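Local atomic coordinates of peptidoglycan D,D-transpeptidase PbpA (Mycobacterium tuberculosis, PDB entry 3UN7), a protein that probably cross-links peptidoglycan in the mycobacterial cell wall as a penicillin-binding D,D-transpeptidase and takes part in regulating cell length. Residues L46-N51 against D153-A158; R183-T188 against T285-A290; L214-T219 against P241-R246; G389-S394 against A418-P423; P409-Y414 against V431-D436. One frame throughout, in Å; residues are numbered along the deposited sequence.

Contact 1: residues L46-N51 against D153-A158; sequences LRVYPN and DPNLLA
Tyr-49 and Asn-155 join the chain just past edge strand 45-48 to the short, weakly bonded helical turn around 154-157. Residues 46-51 belong to the N-terminal dimerisation domain and 153-158 to the transpeptidase domain. The side-chain amide of Asn-155 pairs with the backbone of Tyr-49 at both its ends. Asn-155 OD1 accepts from Tyr-49 N at 3.0 Å. Asn-155 ND2 gives a nearly straight bond to Tyr-49 O at 2.8 Å, and that oxygen lies in the plane of the amide. Asp-153 is the N-cap. Its OD1 accepts from Asn-155 ND2 at 2.8 Å and, from above the carboxylate plane, from Asn-155 N. A water bridges Asn-155 OD1 and Arg-47 O. The Tyr-49 ring lies with one face on Pro-154, whose CB is 3.6 Å from the ring centroid in a CH-pi contact. Ala-158 CB meets the ring edge in plane, 3.9 Å from Tyr-49 CE1. With chi1 -59°, Tyr-49 CG is beside the backbone N and the ring turns onto Pro-154. Two bonds from ND2 and two at OD1, water included, fix the rotation of the amide and key it to the residue that follows strand 45-48.

Contact 2: residues R183-T188 against T285-A290; sequences RAISET and TPLQVA
Ile-185 O and Ala-290 N make the one direct hydrogen bond between these two loops, at 2.8 Å. The N-H points almost straight at the oxygen and arrives nearly along the C=O axis. The same oxygen has a softer partner in Val-289, whose CA lies 3.5 Å from Ile-185 O in a CA-H...O contact. A water adds an indirect polar link. It donates to Gln-288 O at 2.7 Å, gives a weak bond to Ile-185 O, and also bonds to Ser-186 OG.

The apolar contacts centre on the Ile-185 side chain. Its CG1 sits between the backbone N and the carbonyl carbon (chi1 63°), and from there the chain extends to carry CD1 over to the other loop. Ile-185 CD1 touches Leu-287 CB at 3.7 Å, and the two side chains cross at about a right angle. Val-289 comes in nearer the backbone, with its CG2 4.1 Å from Ile-185 CB. Ala-290 CB packs against the carbonyls of Ile-185 and Ser-186, and Thr-188 CG2 lies 4.2 Å from Ala-290 CB.

Within the loop 285-290, Thr-285 folds back on Leu-287. Its N and its OG1 both donate to Leu-287 O. The two bonds span Pro-286, which follows a cis peptide. Beyond the contact, Ile-185 rests on Leu-146 of strand 143-149, while Leu-287 packs on helix 70-74.

The touching parts run in the same direction, 7° apart, without forming strands. This is a parallel pairing of two irregular loops in the penicillin-binding transpeptidase fold, one of them leading toward Ser-193 and helix 196-205.

Contact 3: residues L214-T219 against P241-R246; sequences LTAAPT and PTVSLR
Leu-214 and Val-243 meet through their peptide groups, the flat units that carry this contact. Leu-214 N donates to Val-243 O at 2.8 Å, tilted 19° from the plane of that carbonyl. The return bond, from Val-243 N to Leu-214 O, is equally short and lies close to the line of its carbonyl. Both side chains stand on the same face of the little ribbon. At the next pair, Thr-215 and Thr-242, no backbone bond forms and the side chains diverge. Thr-242 CB lies 3.3 Å from Leu-214 O, while its OG1 bonds Gln-213.

The two strands, 213-215 and 242-244, make a separate two-stranded antiparallel sheet. The centre of the contact is about 31 Å from the centre of the chain. One further bond extends the pairing past the strand end: Ala-216 N gives its hydrogen to Pro-241 O at 3.2 Å. Thr-215 OG1 accepts from Ala-217 N, an ST turn that bends the chain away from the partner strand.

Leu-214 has CG beside its backbone N (chi1 -54°), and CD1 reaches the start of helix 245-251, 4.2 Å from Leu-245 CB. These two leucines lie side by side and point the same way, and both also pack on helix 254-264. Past the strand end, Ala-216 CB lies 4.3 Å from Val-243 CG1. Cys-237, disulfide-bonded to Cys-253, touches both of those side chains.

Contact 4: residues G389-S394 against A418-P423; sequences GVQIAS and APAQAP
Gln-391 O accepts the shortest polar bond of the contact, from Ala-420 N at 2.8 Å. The bond is bent, with an N-H...O angle of 141°, and the donor stands well out of the carbonyl plane. Pro-419 CA adds a CA-H...O contact to Gln-391 O at 3.4 Å. The oxygen is thus met by two successive residues of the turn. The peptide bond before Pro-419 is cis, and a type I beta turn runs from Pro-419 to Ala-422, closed by Ala-422 N on Pro-419 O.

Ala-420 CB is touched by Gln-391 and Ala-393. With chi1 -170°, CG of Gln-391 points away from the backbone N, and the extended chain carries Gln-391 OE1 to 3.5 Å from Ala-420 CB. Ala-393 CB approaches the same methyl group at 4.1 Å. The amide of Gln-421 comes near that of Gln-391 with planes 49° apart. The two OE1 atoms are both acceptors, so their approach is no bond. One residue before the proline, Val-390 CG1 and Ile-392 CG1 both touch Ala-418 CB, at 4.0 and 3.9 Å, from the same side.

The turn joins strands 411-418 and 425-431, and segment 389-394 leads into edge strand 393-399. Gln-391, Ala-393 and Ala-420 pack on helix 364-379. Val-390 and Ala-418 pack on helix 446-458. Ile-392 touches both helices, and the contact meets both at the sheet's end.

Contact 5: residues P409-Y414 against V431-D436; sequences PPHAWY and VENGAD
Val-431 pairs with Ala-412 as an antiparallel hydrogen-bonded pair, the last rung between strands 425-431 and 411-418. Val-431 N donates to Ala-412 O at 2.8 Å, and Ala-412 N returns a bond to Val-431 O at 2.9 Å. Val-431 O also takes the N-H of Gly-434, from the opposite face of its carbonyl plane. That second bond closes a type II beta turn from Val-431 to Gly-434.

Glu-432 follows, with CA 3.4 Å from His-411 ND1. Its carboxylate leads away from this contact, to Tyr-189 and to Arg-183. Asn-433 has the positive phi (58°) of the third turn position, and its N points at the imidazole of His-411. The bond from Asn-433 N to His-411 ND1 is 3.2 Å long, and the donor lies in the ring plane, so the turn fixes one edge of the ring. His-401 stacks on the same ring. The Asn-433 amide lies across Pro-409, with ND2 3.6 Å from Pro-409 CD.

Gly-434 passes close to Ala-412, whose CB lies 3.6 Å from Gly-434 C. Ala-435 N donates to Pro-410 O at 2.9 Å, and the Ala-435 methyl group packs against the Pro-410 ring. Ala-435 also touches Thr-398 of strand 393-399.

This is an antiparallel strand pair prolonged by a turn, in the central sheet of the transpeptidase domain. Strand 393-399 carries the Lys-Thr-Gly motif of this enzyme family beside it, and the Pro-410 side chain is about 9 Å from that of Ser-193, the serine that by similarity forms the acyl-ester intermediate.

Contact 1 comes first along the chain and joins the N-terminal part to the transpeptidase domain. The other four lie within the transpeptidase domain. Contact 3 falls between the two segments of contact 2 in sequence, yet their centres are 37 Å apart. Contacts 1 and 3 lie on opposite sides of the chain's centre, 54 Å between centres. Contacts 4 and 5 alternate along the chain and share the five-stranded sheet; Tyr-414 touches Ile-392 and Ser-394. Contact 5 also meets contact 2 through the Arg-183 to Glu-432 salt bridge. Contact 5 thus touches both contact 2 and contact 4, which do not touch each other, with contacts 1 and 3 farther out.

Contact 1: residues L46-N51 against D153-A158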
# COMPACT_ATOMS: atom_id res chain seq x y z
N LEU A 46 -6.86 -4.66 31.14
CA LEU A 46 -5.99 -5.37 30.21
C LEU A 46 -6.43 -5.13 28.76
O LEU A 46 -7.61 -5.26 28.45
CB LEU A 46 -5.95 -6.88 30.50
CG LEU A 46 -5.19 -7.75 29.49
CD1 LEU A 46 -3.68 -7.59 29.69
CD2 LEU A 46 -5.61 -9.21 29.64
N ARG A 47 -5.48 -4.77 27.90
CA ARG A 47 -5.77 -4.51 26.49
C ARG A 47 -5.84 -5.83 25.76
O ARG A 47 -4.95 -6.68 25.92
CB ARG A 47 -4.67 -3.63 25.87
CG ARG A 47 -5.07 -2.92 24.59
CD ARG A 47 -6.22 -1.96 24.83
NE ARG A 47 -6.50 -1.08 23.70
CZ ARG A 47 -7.63 -0.38 23.57
NH1 ARG A 47 -8.59 -0.49 24.49
NH2 ARG A 47 -7.81 0.44 22.53
N VAL A 48 -6.88 -5.99 24.93
CA VAL A 48 -7.12 -7.24 24.19
C VAL A 48 -7.25 -6.96 22.69
O VAL A 48 -7.91 -6.00 22.29
CB VAL A 48 -8.37 -7.97 24.73
CG1 VAL A 48 -8.62 -9.28 23.97
CG2 VAL A 48 -8.20 -8.28 26.22
N TYR A 49 -6.61 -7.80 21.88
CA TYR A 49 -6.63 -7.68 20.42
C TYR A 49 -7.19 -9.00 19.92
O TYR A 49 -6.44 -9.98 19.86
CB TYR A 49 -5.20 -7.46 19.88
CG TYR A 49 -4.57 -6.21 20.46
CD1 TYR A 49 -3.85 -6.25 21.65
CD2 TYR A 49 -4.73 -4.97 19.83
CE1 TYR A 49 -3.27 -5.09 22.19
CE2 TYR A 49 -4.19 -3.81 20.38
CZ TYR A 49 -3.47 -3.88 21.55
OH TYR A 49 -2.92 -2.73 22.06
N PRO A 50 -8.49 -9.04 19.59
CA PRO A 50 -9.14 -10.33 19.27
C PRO A 50 -8.80 -10.96 17.92
O PRO A 50 -9.03 -12.15 17.74
CB PRO A 50 -10.64 -10.01 19.37
CG PRO A 50 -10.74 -8.58 19.01
CD PRO A 50 -9.46 -7.92 19.56
N ASN A 51 -8.27 -10.18 16.97
CA ASN A 51 -7.75 -10.77 15.72
C ASN A 51 -6.36 -10.18 15.48
O ASN A 51 -6.15 -9.41 14.53
CB ASN A 51 -8.71 -10.52 14.55
CG ASN A 51 -8.47 -11.46 13.38
OD1 ASN A 51 -7.48 -12.20 13.35
ND2 ASN A 51 -9.39 -11.46 12.41
N ASP A 153 1.69 -10.62 17.37
CA ASP A 153 0.52 -10.60 18.25
C ASP A 153 0.65 -9.49 19.30
O ASP A 153 1.40 -9.64 20.26
CB ASP A 153 0.38 -11.98 18.90
CG ASP A 153 -0.79 -12.07 19.85
OD1 ASP A 153 -1.53 -11.07 20.02
OD2 ASP A 153 -0.99 -13.16 20.43
N PRO A 154 -0.07 -8.36 19.13
CA PRO A 154 0.01 -7.28 20.13
C PRO A 154 -0.41 -7.70 21.54
O PRO A 154 -0.07 -7.01 22.48
CB PRO A 154 -0.96 -6.21 19.59
CG PRO A 154 -0.94 -6.46 18.09
CD PRO A 154 -0.95 -7.97 18.01
N ASN A 155 -1.11 -8.83 21.68
CA ASN A 155 -1.47 -9.33 23.02
C ASN A 155 -0.25 -9.62 23.86
O ASN A 155 -0.29 -9.50 25.08
CB ASN A 155 -2.36 -10.58 22.94
CG ASN A 155 -3.74 -10.25 22.41
OD1 ASN A 155 -4.51 -9.55 23.08
ND2 ASN A 155 -4.05 -10.72 21.20
N LEU A 156 0.84 -10.00 23.19
CA LEU A 156 2.12 -10.24 23.86
C LEU A 156 2.67 -9.02 24.59
O LEU A 156 3.17 -9.13 25.74
CB LEU A 156 3.15 -10.71 22.83
CG LEU A 156 3.04 -12.17 22.37
CD1 LEU A 156 4.02 -12.46 21.21
CD2 LEU A 156 3.25 -13.15 23.53
N LEU A 157 2.61 -7.88 23.92
CA LEU A 157 3.11 -6.61 24.45
C LEU A 157 2.11 -5.95 25.41
O LEU A 157 2.50 -5.12 26.23
CB LEU A 157 3.57 -5.70 23.31
CG LEU A 157 4.76 -6.38 22.60
CD1 LEU A 157 5.29 -5.58 21.41
CD2 LEU A 157 5.89 -6.65 23.58
N ALA A 158 0.86 -6.38 25.35
CA ALA A 158 -0.17 -5.94 26.28
C ALA A 158 -0.20 -6.78 27.58
O ALA A 158 -0.98 -6.52 28.50
CB ALA A 158 -1.53 -5.97 25.59
O HOH W 1 -4.43 -9.23 25.83

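Contact 2: residues R183-T188 against T285-A290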
# COMPACT_ATOMS: atom_id res chain seq x y z
N ARG A 183 4.86 -2.96 6.80
CA ARG A 183 5.39 -2.92 5.44
C ARG A 183 4.55 -2.09 4.47
O ARG A 183 5.06 -1.61 3.47
CB ARG A 183 5.56 -4.34 4.90
CG ARG A 183 6.73 -5.07 5.54
CD ARG A 183 6.88 -6.54 5.11
NE ARG A 183 8.26 -6.98 5.33
CZ ARG A 183 8.77 -7.35 6.49
NH1 ARG A 183 10.06 -7.69 6.55
NH2 ARG A 183 8.03 -7.39 7.61
N ALA A 184 3.26 -1.94 4.77
CA ALA A 184 2.34 -1.21 3.89
C ALA A 184 2.66 0.29 3.80
O ALA A 184 2.42 0.91 2.77
CB ALA A 184 0.92 -1.39 4.36
N ILE A 185 3.20 0.85 4.89
CA ILE A 185 3.41 2.32 4.99
C ILE A 185 4.78 2.77 5.47
O ILE A 185 5.12 3.93 5.31
CB ILE A 185 2.37 3.00 5.89
CG1 ILE A 185 2.46 2.49 7.35
CG2 ILE A 185 0.98 2.82 5.31
CD1 ILE A 185 1.61 3.31 8.35
N SER A 186 5.53 1.87 6.11
CA SER A 186 6.81 2.23 6.77
C SER A 186 8.03 1.83 5.97
O SER A 186 9.14 2.25 6.29
CB SER A 186 6.91 1.59 8.16
OG SER A 186 5.95 2.13 9.05
N GLU A 187 7.85 1.00 4.94
CA GLU A 187 8.98 0.49 4.17
C GLU A 187 8.78 0.86 2.71
O GLU A 187 7.64 0.87 2.22
CB GLU A 187 9.12 -1.03 4.35
CG GLU A 187 10.38 -1.69 3.72
CD GLU A 187 10.59 -3.14 4.19
OE1 GLU A 187 10.08 -3.53 5.26
OE2 GLU A 187 11.28 -3.91 3.47
N THR A 188 9.87 1.19 2.02
CA THR A 188 9.81 1.48 0.60
C THR A 188 10.53 0.37 -0.16
O THR A 188 11.46 -0.25 0.36
CB THR A 188 10.46 2.83 0.22
OG1 THR A 188 11.80 2.84 0.71
CG2 THR A 188 9.69 4.01 0.78
N THR A 285 -2.04 9.73 8.40
CA THR A 285 -3.29 9.06 8.02
C THR A 285 -4.30 8.72 9.13
O THR A 285 -5.38 8.24 8.79
CB THR A 285 -3.02 7.76 7.22
OG1 THR A 285 -2.25 6.87 8.03
CG2 THR A 285 -2.29 8.04 5.86
N PRO A 286 -4.00 8.98 10.42
CA PRO A 286 -2.95 9.72 11.15
C PRO A 286 -1.66 8.96 11.39
O PRO A 286 -0.76 9.49 12.05
CB PRO A 286 -3.62 9.99 12.49
CG PRO A 286 -4.40 8.69 12.72
CD PRO A 286 -4.96 8.36 11.37
N LEU A 287 -1.56 7.74 10.86
CA LEU A 287 -0.28 7.01 10.88
C LEU A 287 0.69 7.68 9.91
O LEU A 287 0.29 8.08 8.81
CB LEU A 287 -0.44 5.53 10.50
CG LEU A 287 -1.45 4.71 11.29
CD1 LEU A 287 -1.28 3.23 11.01
CD2 LEU A 287 -1.29 4.97 12.79
N GLN A 288 1.95 7.79 10.31
CA GLN A 288 2.99 8.35 9.44
C GLN A 288 3.33 7.36 8.32
O GLN A 288 3.45 6.15 8.55
CB GLN A 288 4.26 8.67 10.23
CG GLN A 288 4.06 9.71 11.36
CD GLN A 288 5.36 10.31 11.88
OE1 GLN A 288 6.42 10.19 11.25
NE2 GLN A 288 5.28 10.97 13.03
N VAL A 289 3.48 7.89 7.12
CA VAL A 289 3.84 7.10 5.94
C VAL A 289 5.23 7.52 5.49
O VAL A 289 5.53 8.72 5.44
CB VAL A 289 2.82 7.32 4.81
CG1 VAL A 289 3.17 6.49 3.55
CG2 VAL A 289 1.41 6.96 5.32
N ALA A 290 6.09 6.54 5.19
CA ALA A 290 7.41 6.78 4.63
C ALA A 290 7.27 7.49 3.29
O ALA A 290 6.38 7.16 2.49
CB ALA A 290 8.16 5.46 4.44
O HOH W 2 5.94 5.12 8.29

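Contact 3: residues L214-T219 against P241-R246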
# COMPACT_ATOMS: atom_id res chain seq x y z
N LEU A 214 7.76 1.96 -30.76
CA LEU A 214 8.96 1.85 -29.93
C LEU A 214 9.66 0.52 -30.18
O LEU A 214 9.04 -0.45 -30.65
CB LEU A 214 8.61 1.95 -28.44
CG LEU A 214 7.80 3.17 -27.99
CD1 LEU A 214 7.17 2.91 -26.60
CD2 LEU A 214 8.68 4.38 -27.99
N THR A 215 10.94 0.46 -29.83
CA THR A 215 11.75 -0.74 -30.06
C THR A 215 11.13 -2.01 -29.46
O THR A 215 10.57 -1.99 -28.36
CB THR A 215 13.22 -0.59 -29.59
OG1 THR A 215 13.93 -1.80 -29.88
CG2 THR A 215 13.32 -0.29 -28.10
N ALA A 216 11.21 -3.09 -30.23
CA ALA A 216 10.78 -4.40 -29.78
C ALA A 216 12.00 -5.25 -29.41
O ALA A 216 11.84 -6.41 -29.03
CB ALA A 216 9.96 -5.08 -30.88
N ALA A 217 13.19 -4.65 -29.52
CA ALA A 217 14.47 -5.33 -29.29
C ALA A 217 14.56 -6.01 -27.93
O ALA A 217 14.11 -5.44 -26.94
CB ALA A 217 15.66 -4.35 -29.48
N PRO A 218 15.15 -7.22 -27.87
CA PRO A 218 15.31 -7.98 -26.63
C PRO A 218 16.32 -7.37 -25.65
O PRO A 218 16.24 -7.65 -24.45
CB PRO A 218 15.79 -9.35 -27.12
CG PRO A 218 16.46 -9.08 -28.41
CD PRO A 218 15.70 -7.96 -29.03
N THR A 219 17.26 -6.57 -26.14
CA THR A 219 18.18 -5.82 -25.29
C THR A 219 18.37 -4.40 -25.81
O THR A 219 18.18 -4.14 -26.99
CB THR A 219 19.58 -6.49 -25.14
OG1 THR A 219 20.28 -6.43 -26.40
CG2 THR A 219 19.47 -7.93 -24.64
N PRO A 241 10.00 -5.32 -35.98
CA PRO A 241 11.06 -4.41 -35.49
C PRO A 241 10.61 -3.49 -34.34
O PRO A 241 11.38 -3.24 -33.42
CB PRO A 241 11.41 -3.58 -36.72
CG PRO A 241 11.04 -4.46 -37.89
CD PRO A 241 9.82 -5.22 -37.44
N THR A 242 9.37 -3.01 -34.41
CA THR A 242 8.83 -2.09 -33.40
C THR A 242 7.45 -2.55 -32.93
O THR A 242 6.85 -3.42 -33.54
CB THR A 242 8.75 -0.65 -33.94
OG1 THR A 242 7.85 -0.62 -35.06
CG2 THR A 242 10.13 -0.15 -34.38
N VAL A 243 6.97 -1.97 -31.82
CA VAL A 243 5.59 -2.18 -31.37
C VAL A 243 5.01 -0.85 -30.90
O VAL A 243 5.76 0.07 -30.55
CB VAL A 243 5.47 -3.21 -30.20
CG1 VAL A 243 5.73 -4.65 -30.70
CG2 VAL A 243 6.38 -2.83 -29.05
N SER A 244 3.69 -0.75 -30.90
CA SER A 244 3.01 0.43 -30.39
C SER A 244 3.25 0.57 -28.89
O SER A 244 3.45 -0.42 -28.19
CB SER A 244 1.51 0.34 -30.66
OG SER A 244 0.90 -0.65 -29.83
N LEU A 245 3.23 1.81 -28.40
CA LEU A 245 3.27 2.09 -26.97
C LEU A 245 2.22 1.24 -26.24
O LEU A 245 2.53 0.63 -25.23
CB LEU A 245 3.06 3.59 -26.71
CG LEU A 245 3.27 4.20 -25.31
CD1 LEU A 245 3.60 5.69 -25.44
CD2 LEU A 245 2.04 4.02 -24.46
N ARG A 246 0.99 1.17 -26.76
CA ARG A 246 -0.05 0.34 -26.12
C ARG A 246 0.40 -1.11 -25.99
O ARG A 246 0.25 -1.73 -24.93
CB ARG A 246 -1.40 0.43 -26.85
CG ARG A 246 -2.47 -0.54 -26.30
CD ARG A 246 -2.85 -1.67 -27.29
NE ARG A 246 -3.41 -2.87 -26.65
CZ ARG A 246 -4.45 -2.88 -25.81
NH1 ARG A 246 -5.06 -1.75 -25.46
NH2 ARG A 246 -4.88 -4.03 -25.29

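Contact 4: residues G389-S394 against A418-P423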
# COMPACT_ATOMS: atom_id res chain seq x y z
N GLY A 389 -17.97 -10.81 -14.52
CA GLY A 389 -18.72 -9.56 -14.65
C GLY A 389 -18.03 -8.38 -13.98
O GLY A 389 -18.67 -7.36 -13.69
N VAL A 390 -16.74 -8.52 -13.71
CA VAL A 390 -15.98 -7.43 -13.13
C VAL A 390 -14.72 -7.21 -13.96
O VAL A 390 -13.86 -8.10 -14.08
CB VAL A 390 -15.65 -7.65 -11.62
CG1 VAL A 390 -14.60 -6.65 -11.15
CG2 VAL A 390 -16.91 -7.51 -10.76
N GLN A 391 -14.66 -6.03 -14.56
CA GLN A 391 -13.52 -5.63 -15.36
C GLN A 391 -12.48 -4.98 -14.45
O GLN A 391 -12.78 -4.03 -13.72
CB GLN A 391 -13.97 -4.63 -16.43
CG GLN A 391 -12.92 -4.34 -17.47
CD GLN A 391 -13.38 -3.29 -18.47
OE1 GLN A 391 -13.81 -2.19 -18.09
NE2 GLN A 391 -13.27 -3.62 -19.75
N ILE A 392 -11.26 -5.50 -14.50
CA ILE A 392 -10.19 -5.03 -13.62
C ILE A 392 -9.15 -4.34 -14.50
O ILE A 392 -8.82 -4.85 -15.57
CB ILE A 392 -9.53 -6.21 -12.86
CG1 ILE A 392 -10.51 -6.86 -11.90
CG2 ILE A 392 -8.27 -5.75 -12.09
CD1 ILE A 392 -9.97 -8.12 -11.22
N ALA A 393 -8.69 -3.17 -14.05
CA ALA A 393 -7.56 -2.50 -14.66
C ALA A 393 -6.39 -2.80 -13.74
O ALA A 393 -6.50 -2.62 -12.52
CB ALA A 393 -7.80 -0.99 -14.72
N SER A 394 -5.27 -3.23 -14.30
CA SER A 394 -4.15 -3.61 -13.46
C SER A 394 -2.80 -3.39 -14.12
O SER A 394 -2.71 -3.11 -15.31
CB SER A 394 -4.28 -5.09 -13.07
OG SER A 394 -3.96 -5.92 -14.18
N ALA A 418 -10.98 -1.56 -9.75
CA ALA A 418 -12.15 -2.23 -10.29
C ALA A 418 -13.41 -1.68 -9.62
O ALA A 418 -13.32 -1.16 -8.52
CB ALA A 418 -12.04 -3.75 -10.05
N PRO A 419 -14.58 -1.76 -10.30
CA PRO A 419 -14.73 -2.09 -11.71
C PRO A 419 -14.06 -0.99 -12.51
O PRO A 419 -14.13 0.17 -12.11
CB PRO A 419 -16.26 -2.03 -11.93
CG PRO A 419 -16.85 -2.19 -10.58
CD PRO A 419 -15.89 -1.50 -9.66
N ALA A 420 -13.39 -1.34 -13.60
CA ALA A 420 -12.53 -0.38 -14.27
C ALA A 420 -13.25 0.87 -14.73
O ALA A 420 -12.66 1.95 -14.78
CB ALA A 420 -11.80 -1.04 -15.45
N GLN A 421 -14.54 0.74 -15.05
CA GLN A 421 -15.29 1.86 -15.64
C GLN A 421 -15.95 2.77 -14.62
O GLN A 421 -16.35 3.89 -14.96
CB GLN A 421 -16.32 1.36 -16.64
CG GLN A 421 -15.73 1.07 -18.00
CD GLN A 421 -16.74 0.48 -18.95
OE1 GLN A 421 -16.72 -0.72 -19.22
NE2 GLN A 421 -17.62 1.32 -19.49
N ALA A 422 -16.04 2.31 -13.37
CA ALA A 422 -16.58 3.10 -12.26
C ALA A 422 -16.03 2.52 -10.95
O ALA A 422 -16.75 1.85 -10.23
CB ALA A 422 -18.11 3.05 -12.29
N PRO A 423 -14.73 2.74 -10.68
CA PRO A 423 -14.01 2.02 -9.62
C PRO A 423 -14.50 2.24 -8.19
O PRO A 423 -14.90 3.35 -7.82
CB PRO A 423 -12.57 2.53 -9.78
CG PRO A 423 -12.50 3.04 -11.20
CD PRO A 423 -13.84 3.63 -11.44

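Contact 5: residues P409-Y414 against V431-D436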
# COMPACT_ATOMS: atom_id res chain seq x y z
N PRO A 409 15.90 -13.25 -5.80
CA PRO A 409 14.56 -13.30 -6.38
C PRO A 409 13.92 -11.92 -6.28
O PRO A 409 13.87 -11.35 -5.19
CB PRO A 409 13.81 -14.30 -5.48
CG PRO A 409 14.86 -15.11 -4.83
CD PRO A 409 16.06 -14.23 -4.70
N PRO A 410 13.50 -11.35 -7.41
CA PRO A 410 12.85 -10.05 -7.41
C PRO A 410 11.51 -10.05 -6.67
O PRO A 410 10.93 -11.11 -6.45
CB PRO A 410 12.64 -9.77 -8.90
CG PRO A 410 13.69 -10.59 -9.58
CD PRO A 410 13.70 -11.85 -8.79
N HIS A 411 11.04 -8.86 -6.29
CA HIS A 411 9.72 -8.69 -5.69
C HIS A 411 8.63 -8.85 -6.75
O HIS A 411 8.89 -8.63 -7.93
CB HIS A 411 9.59 -7.29 -5.08
CG HIS A 411 10.61 -6.99 -4.03
ND1 HIS A 411 11.00 -7.91 -3.09
CD2 HIS A 411 11.29 -5.85 -3.75
CE1 HIS A 411 11.90 -7.37 -2.29
NE2 HIS A 411 12.09 -6.12 -2.67
N ALA A 412 7.42 -9.19 -6.33
CA ALA A 412 6.30 -9.29 -7.26
C ALA A 412 5.26 -8.29 -6.81
O ALA A 412 4.86 -8.30 -5.64
CB ALA A 412 5.72 -10.68 -7.26
N TRP A 413 4.84 -7.43 -7.73
CA TRP A 413 3.87 -6.39 -7.47
C TRP A 413 2.63 -6.62 -8.32
O TRP A 413 2.73 -7.08 -9.46
CB TRP A 413 4.41 -5.04 -7.91
CG TRP A 413 5.38 -4.32 -7.01
CD1 TRP A 413 6.74 -4.29 -7.14
CD2 TRP A 413 5.06 -3.43 -5.93
NE1 TRP A 413 7.29 -3.47 -6.18
CE2 TRP A 413 6.28 -2.91 -5.43
CE3 TRP A 413 3.85 -3.03 -5.32
CZ2 TRP A 413 6.33 -2.02 -4.34
CZ3 TRP A 413 3.91 -2.13 -4.23
CH2 TRP A 413 5.14 -1.64 -3.76
N TYR A 414 1.47 -6.23 -7.78
CA TYR A 414 0.24 -6.10 -8.55
C TYR A 414 -0.43 -4.83 -8.06
O TYR A 414 -0.64 -4.67 -6.87
CB TYR A 414 -0.67 -7.28 -8.28
CG TYR A 414 -1.99 -7.34 -9.04
CD1 TYR A 414 -2.04 -7.72 -10.39
CD2 TYR A 414 -3.20 -7.10 -8.38
CE1 TYR A 414 -3.26 -7.82 -11.07
CE2 TYR A 414 -4.41 -7.20 -9.03
CZ TYR A 414 -4.43 -7.54 -10.37
OH TYR A 414 -5.65 -7.64 -10.99
N VAL A 431 4.59 -8.75 -2.92
CA VAL A 431 5.11 -10.01 -2.40
C VAL A 431 6.62 -9.96 -2.50
O VAL A 431 7.19 -10.03 -3.61
CB VAL A 431 4.60 -11.25 -3.19
CG1 VAL A 431 5.21 -12.50 -2.61
CG2 VAL A 431 3.07 -11.34 -3.14
N GLU A 432 7.28 -9.81 -1.36
CA GLU A 432 8.74 -9.77 -1.31
C GLU A 432 9.33 -11.10 -1.79
O GLU A 432 8.91 -12.18 -1.35
CB GLU A 432 9.22 -9.44 0.10
CG GLU A 432 8.81 -8.05 0.56
CD GLU A 432 9.54 -7.59 1.80
OE1 GLU A 432 10.76 -7.86 1.93
OE2 GLU A 432 8.91 -6.93 2.65
N ASN A 433 10.29 -11.01 -2.71
CA ASN A 433 10.94 -12.17 -3.32
C ASN A 433 9.96 -13.12 -4.01
O ASN A 433 10.24 -14.30 -4.17
CB ASN A 433 11.80 -12.92 -2.29
CG ASN A 433 13.04 -12.12 -1.88
OD1 ASN A 433 12.95 -10.95 -1.54
ND2 ASN A 433 14.21 -12.76 -1.92
N GLY A 434 8.82 -12.59 -4.44
CA GLY A 434 7.72 -13.40 -4.95
C GLY A 434 7.77 -13.57 -6.46
O GLY A 434 6.91 -14.26 -7.04
N ALA A 435 8.77 -12.96 -7.10
CA ALA A 435 8.91 -13.03 -8.55
C ALA A 435 9.02 -14.44 -9.13
O ALA A 435 9.66 -15.33 -8.57
CB ALA A 435 10.05 -12.16 -9.05
N ASP A 436 8.38 -14.54 -10.29
CA ASP A 436 8.18 -15.67 -11.18
C ASP A 436 9.34 -15.77 -12.18
O ASP A 436 10.01 -14.77 -12.43
CB ASP A 436 6.97 -15.25 -12.01
CG ASP A 436 6.03 -16.34 -12.28
OD1 ASP A 436 4.92 -16.25 -11.71
OD2 ASP A 436 6.37 -17.23 -13.09